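Local coordinates for protein short chain dehydrogenase (Salmonella typhi, PDB 3G1T) that probably catalyses NAD(P)-dependent oxidation or reduction of a still unidentified substrate, as a Rossmann-fold member of the short-chain dehydrogenase family, at residues I42-N47 against F69-L74; C76-C81 against T130-Q135. One frame throughout, in Å; residues are numbered along the deposited sequence.

Contact 1: residues I42-N47 against F69-L74; sequences ILLGRN and FTLDLL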
loop_
_atom_site.group_PDB
_atom_site.type_symbol
_atom_site.label_atom_id
_atom_site.label_comp_id
_atom_site.label_asym_id
_atom_site.label_seq_id
_atom_site.Cartn_x
_atom_site.Cartn_y
_atom_site.Cartn_z
ATOM N N ILE A 42 -23.989 14.204 -0.319
ATOM C CA ILE A 42 -23.093 15.125 0.348
ATOM C C ILE A 42 -21.824 15.066 -0.481
ATOM O O ILE A 42 -21.237 13.984 -0.754
ATOM C CB ILE A 42 -22.785 14.688 1.787
ATOM C CG1 ILE A 42 -24.079 14.592 2.618
ATOM C CG2 ILE A 42 -21.997 15.771 2.507
ATOM C CD1 ILE A 42 -23.795 13.738 3.889
ATOM N N LEU A 43 -21.358 16.265 -0.868
ATOM C CA LEU A 43 -20.195 16.377 -1.751
ATOM C C LEU A 43 -18.978 16.750 -0.954
ATOM O O LEU A 43 -19.076 17.600 -0.095
ATOM C CB LEU A 43 -20.350 17.538 -2.753
ATOM C CG LEU A 43 -21.693 17.604 -3.462
ATOM C CD1 LEU A 43 -21.762 18.793 -4.444
ATOM C CD2 LEU A 43 -21.937 16.361 -4.202
ATOM N N LEU A 44 -17.844 16.114 -1.237
ATOM C CA LEU A 44 -16.578 16.562 -0.703
ATOM C C LEU A 44 -15.542 16.753 -1.801
ATOM O O LEU A 44 -15.400 15.925 -2.749
ATOM C CB LEU A 44 -16.064 15.609 0.359
ATOM C CG LEU A 44 -14.891 15.944 1.268
ATOM C CD1 LEU A 44 -15.176 15.188 2.511
ATOM C CD2 LEU A 44 -13.549 15.465 0.620
ATOM N N GLY A 45 -14.802 17.842 -1.660
ATOM C CA GLY A 45 -13.748 18.169 -2.622
ATOM C C GLY A 45 -12.814 19.257 -2.145
ATOM O O GLY A 45 -12.889 19.698 -0.992
ATOM N N ARG A 46 -11.876 19.591 -3.042
ATOM C CA ARG A 46 -10.796 20.596 -2.827
ATOM C C ARG A 46 -11.319 22.022 -2.983
ATOM O O ARG A 46 -11.252 22.822 -2.039
ATOM C CB ARG A 46 -9.688 20.380 -3.846
ATOM C CG ARG A 46 -8.445 19.723 -3.344
ATOM C CD ARG A 46 -7.909 18.846 -4.459
ATOM N NE ARG A 46 -6.725 18.076 -4.060
ATOM C CZ ARG A 46 -6.708 16.967 -3.300
ATOM N NH1 ARG A 46 -7.828 16.431 -2.783
ATOM N NH2 ARG A 46 -5.530 16.392 -3.048
ATOM N N ASN A 47 -11.878 22.316 -4.160
ATOM C CA ASN A 47 -12.378 23.676 -4.460
ATOM C C ASN A 47 -13.836 24.064 -4.155
ATOM O O ASN A 47 -14.758 23.597 -4.789
ATOM C CB ASN A 47 -12.081 24.084 -5.894
ATOM C CG ASN A 47 -12.254 25.579 -6.081
ATOM O OD1 ASN A 47 -11.380 26.361 -5.687
ATOM N ND2 ASN A 47 -13.417 25.995 -6.590
ATOM N N PHE A 69 -18.514 19.988 1.491
ATOM C CA PHE A 69 -17.428 20.269 2.407
ATOM C C PHE A 69 -16.198 20.392 1.606
ATOM O O PHE A 69 -15.919 19.539 0.733
ATOM C CB PHE A 69 -17.191 19.080 3.312
ATOM C CG PHE A 69 -18.272 18.868 4.216
ATOM C CD1 PHE A 69 -18.335 19.598 5.381
ATOM C CD2 PHE A 69 -19.326 18.002 3.880
ATOM C CE1 PHE A 69 -19.399 19.450 6.237
ATOM C CE2 PHE A 69 -20.398 17.843 4.720
ATOM C CZ PHE A 69 -20.443 18.564 5.924
ATOM N N THR A 70 -15.397 21.383 1.944
ATOM C CA THR A 70 -14.089 21.446 1.307
ATOM C C THR A 70 -13.132 20.699 2.249
ATOM O O THR A 70 -13.152 20.902 3.459
ATOM C CB THR A 70 -13.690 22.860 1.046
ATOM O OG1 THR A 70 -13.923 23.580 2.247
ATOM C CG2 THR A 70 -14.576 23.471 -0.086
ATOM N N LEU A 71 -12.359 19.762 1.699
ATOM C CA LEU A 71 -11.301 19.033 2.467
ATOM C C LEU A 71 -10.180 18.743 1.501
ATOM O O LEU A 71 -10.423 18.189 0.415
ATOM C CB LEU A 71 -11.792 17.734 3.099
ATOM C CG LEU A 71 -10.874 16.921 4.055
ATOM C CD1 LEU A 71 -10.733 17.480 5.473
ATOM C CD2 LEU A 71 -11.300 15.484 4.094
ATOM N N ASP A 72 -8.962 19.124 1.890
ATOM C CA ASP A 72 -7.782 18.862 1.058
ATOM C C ASP A 72 -7.080 17.651 1.638
ATOM O O ASP A 72 -6.493 17.732 2.703
ATOM C CB ASP A 72 -6.846 20.062 1.074
ATOM C CG ASP A 72 -5.757 20.012 -0.004
ATOM O OD1 ASP A 72 -5.245 21.108 -0.334
ATOM O OD2 ASP A 72 -5.378 18.938 -0.527
ATOM N N LEU A 73 -7.180 16.530 0.945
ATOM C CA LEU A 73 -6.725 15.233 1.467
ATOM C C LEU A 73 -5.211 15.221 1.600
ATOM O O LEU A 73 -4.646 14.521 2.492
ATOM C CB LEU A 73 -7.179 14.100 0.555
ATOM C CG LEU A 73 -8.685 13.696 0.579
ATOM C CD1 LEU A 73 -8.890 12.469 -0.258
ATOM C CD2 LEU A 73 -9.304 13.497 1.958
ATOM N N LEU A 74 -4.563 16.015 0.752
ATOM C CA LEU A 74 -3.074 16.133 0.814
ATOM C C LEU A 74 -2.581 16.664 2.122
ATOM O O LEU A 74 -1.518 16.261 2.597
ATOM C CB LEU A 74 -2.511 16.956 -0.348
ATOM C CG LEU A 74 -0.994 17.006 -0.534
ATOM C CD1 LEU A 74 -0.383 15.598 -0.646
ATOM C CD2 LEU A 74 -0.578 17.956 -1.772
#
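Leu-44 and Gly-45 of strand 40-45 pair in parallel with Phe-69 and Thr-70 of strand 67-70, the edge strand of this chain's sheet, and backbone bonds lace the two together. Phe-69 N donates to Leu-43 O at 2.9 Å, Gly-45 N to Phe-69 O at 3.1 Å, and Leu-71 N to Gly-45 O at 2.7 Å, so the ladder runs one residue past the end of the strand. Between these bonds Thr-70 CA lies 3.1 Å from Gly-45 O in a CA-H...O contact.

Apolar side chains fill one face. The Phe-69 ring turns its edge to Ile-42, whose CG2 sits in the ring plane 3.4 Å from CE2; CG2 reaches it by standing anti to the Ile-42 backbone N. Ile-88 of helix 78-91 packs on both. Farther along, Leu-44 CD2 rests 3.8 Å from Leu-71 CB, their branched chains filling a buried surface. Thr-70 lies on the other face, touching Leu-51 of helix 48-62.

Charge takes over where the strands end. Arg-46, bent at chi2, reaches over the turn at 72-74, and Asp-72 OD2 stands above one guanidinium face, 3.6 Å from NH2, with the two planes 54° apart. No N-H points at the oxygen, making this salt bridge purely electrostatic. The same oxygen accepts from Leu-74 N at 3.3 Å, closing an Asx turn, a long and bent bond that helps to position the carboxylate.

Directional bonds therefore fix the strand register, whereas the undirected charge pair probably constrains the exposed arginine less, at the C-terminal strand ends where Rossmann-fold dehydrogenases as a rule bind their dinucleotide; none is bound here.

Contact 2: residues C76-C81 against T130-Q135; sequences CTAEEC and TFMLTQ
The first turn of helix 78-91 lies against the middle of helix 116-142, the backbones coming within 5.2 Å between Cys-81 CA and Leu-133 CA and 5.8 Å between Ala-78 CA and Met-132 CA. No hydrogen bond crosses; the joint is made by sulfur and carbon.

Met-132 reaches farthest. Its chain runs out extended through chi2 (-171°) and bends at chi3 (-65°), laying SD beside the helix start, 3.6 Å from Ala-78 N and 4.0 Å from Ala-78 CB, while CE ends 3.7 Å from Cys-76 O. A long, unbranched, flexible thioether suits this task, and the small methyl of Ala-78 lets it come close to the backbone. Cys-81 answers from the opposite helix: its CB points at the partner, and SG settles 3.6 Å from Leu-133 N, next to the CB atoms of both Met-132 and Leu-133. A compact side chain there allows the close helix approach.

The helix start is secured by a capping box. Thr-77 OG1 accepts from Glu-80 N at 3.0 Å, and Glu-80 OE1 accepts from Thr-77 N, so two polar side chains satisfy amides that lack a helical acceptor. On helix 116-142, Thr-134 OG1 bonds back to Thr-130 O, which also receives Thr-134 N from the other face of its plane.

Around this joint, Thr-134 packs on Leu-149 and Phe-151 of strand 147-152, and its hydroxyl also bonds His-100. The second subunit adds Pro-116 against both Ala-78 and Met-132, and its Trp-119 stacks on Phe-131. Helix 116-142 thus stands between the central sheet, helix 78-91 and the dimer partner.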
loop_
_atom_site.group_PDB
_atom_site.type_symbol
_atom_site.label_atom_id
_atom_site.label_comp_id
_atom_site.label_asym_id
_atom_site.label_seq_id
_atom_site.Cartn_x
_atom_site.Cartn_y
_atom_site.Cartn_z
ATOM N N CYS A 76 -4.821 17.376 4.986
ATOM C CA CYS A 76 -5.746 17.263 6.124
ATOM C C CYS A 76 -5.192 16.432 7.291
ATOM O O CYS A 76 -4.390 15.501 7.104
ATOM C CB CYS A 76 -7.145 16.760 5.721
ATOM S SG CYS A 76 -7.191 14.993 5.283
ATOM N N THR A 77 -5.628 16.828 8.492
ATOM C CA THR A 77 -5.302 16.160 9.749
ATOM C C THR A 77 -6.431 15.253 10.182
ATOM O O THR A 77 -7.561 15.411 9.740
ATOM C CB THR A 77 -5.025 17.219 10.882
ATOM O OG1 THR A 77 -6.248 17.909 11.229
ATOM C CG2 THR A 77 -3.926 18.281 10.405
ATOM N N ALA A 78 -6.128 14.289 11.037
ATOM C CA ALA A 78 -7.168 13.490 11.713
ATOM C C ALA A 78 -8.308 14.385 12.296
ATOM O O ALA A 78 -9.491 14.116 12.088
ATOM C CB ALA A 78 -6.524 12.631 12.808
ATOM N N GLU A 79 -7.946 15.447 13.007
ATOM C CA GLU A 79 -8.930 16.398 13.607
ATOM C C GLU A 79 -9.799 17.091 12.544
ATOM O O GLU A 79 -11.005 17.271 12.735
ATOM C CB GLU A 79 -8.180 17.434 14.450
ATOM C CG GLU A 79 -9.047 18.417 15.240
ATOM C CD GLU A 79 -10.086 17.737 16.145
ATOM O OE1 GLU A 79 -9.816 16.632 16.688
ATOM O OE2 GLU A 79 -11.182 18.327 16.324
ATOM N N GLU A 80 -9.204 17.484 11.431
ATOM C CA GLU A 80 -10.034 18.005 10.287
ATOM C C GLU A 80 -11.049 16.986 9.715
ATOM O O GLU A 80 -12.192 17.347 9.362
ATOM C CB GLU A 80 -9.133 18.550 9.150
ATOM C CG GLU A 80 -8.628 20.001 9.450
ATOM C CD GLU A 80 -7.533 20.506 8.495
ATOM O OE1 GLU A 80 -6.788 19.696 7.920
ATOM O OE2 GLU A 80 -7.402 21.748 8.360
ATOM N N CYS A 81 -10.622 15.730 9.617
ATOM C CA CYS A 81 -11.546 14.629 9.214
ATOM C C CYS A 81 -12.659 14.471 10.262
ATOM O O CYS A 81 -13.825 14.316 9.885
ATOM C CB CYS A 81 -10.790 13.306 9.021
ATOM S SG CYS A 81 -9.696 13.395 7.612
ATOM N N THR A 130 -7.345 8.942 3.037
ATOM C CA THR A 130 -8.537 8.212 2.724
ATOM C C THR A 130 -8.851 7.320 3.955
ATOM O O THR A 130 -9.990 7.209 4.366
ATOM C CB THR A 130 -8.315 7.401 1.414
ATOM O OG1 THR A 130 -8.151 8.319 0.317
ATOM C CG2 THR A 130 -9.470 6.497 1.138
ATOM N N PHE A 131 -7.820 6.736 4.561
ATOM C CA PHE A 131 -8.002 6.049 5.850
ATOM C C PHE A 131 -8.535 6.946 6.962
ATOM O O PHE A 131 -9.500 6.609 7.626
ATOM C CB PHE A 131 -6.652 5.378 6.329
ATOM C CG PHE A 131 -6.561 5.210 7.843
ATOM C CD1 PHE A 131 -7.408 4.313 8.487
ATOM C CD2 PHE A 131 -5.648 5.980 8.593
ATOM C CE1 PHE A 131 -7.341 4.161 9.882
ATOM C CE2 PHE A 131 -5.542 5.821 10.055
ATOM C CZ PHE A 131 -6.456 4.877 10.663
ATOM N N MET A 132 -7.893 8.081 7.185
ATOM C CA MET A 132 -8.307 9.002 8.251
ATOM C C MET A 132 -9.778 9.439 8.122
ATOM O O MET A 132 -10.531 9.461 9.127
ATOM C CB MET A 132 -7.412 10.209 8.263
ATOM C CG MET A 132 -6.025 9.939 9.016
ATOM S SD MET A 132 -4.939 11.369 9.351
ATOM C CE MET A 132 -4.533 11.856 7.671
ATOM N N LEU A 133 -10.144 9.880 6.904
ATOM C CA LEU A 133 -11.559 10.196 6.584
ATOM C C LEU A 133 -12.509 9.019 6.826
ATOM O O LEU A 133 -13.540 9.169 7.517
ATOM C CB LEU A 133 -11.687 10.674 5.123
ATOM C CG LEU A 133 -13.100 11.159 4.731
ATOM C CD1 LEU A 133 -13.627 12.278 5.739
ATOM C CD2 LEU A 133 -12.958 11.640 3.233
ATOM N N THR A 134 -12.130 7.832 6.355
ATOM C CA THR A 134 -12.924 6.624 6.624
ATOM C C THR A 134 -13.152 6.384 8.122
ATOM O O THR A 134 -14.285 6.183 8.549
ATOM C CB THR A 134 -12.288 5.345 6.025
ATOM O OG1 THR A 134 -12.144 5.495 4.597
ATOM C CG2 THR A 134 -13.237 4.059 6.323
ATOM N N GLN A 135 -12.075 6.458 8.885
ATOM C CA GLN A 135 -12.178 6.152 10.320
ATOM C C GLN A 135 -13.134 7.095 10.993
ATOM O O GLN A 135 -13.910 6.689 11.907
ATOM C CB GLN A 135 -10.811 6.183 10.925
ATOM C CG GLN A 135 -10.798 6.198 12.457
ATOM C CD GLN A 135 -9.384 6.214 12.975
ATOM O OE1 GLN A 135 -8.720 7.254 12.994
ATOM N NE2 GLN A 135 -8.904 5.033 13.395
#

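Overall arrangement
From the N terminus, the chain runs along strand 40-45, through helix 48-62 and back into strand 67-70, where contact 1 closes this beta-alpha-beta unit. Only then does contact 2 open: a short connection leads into helix 78-91, and the chain passes strand 97-99 before helix 116-142 returns to meet it, closing a loop of 48 residues. The contacts thus follow in series, neither nested nor crossed; the centres of contact 1 and contact 2 are about 12 Å apart. They nonetheless touch, Leu-71 CD1 lying 3.7 Å from Cys-76 CB and Leu-44 CD1 4.2 Å from Leu-133 CD2. Together they tie the edge of the parallel Rossmann sheet to the helix pair on one of its faces.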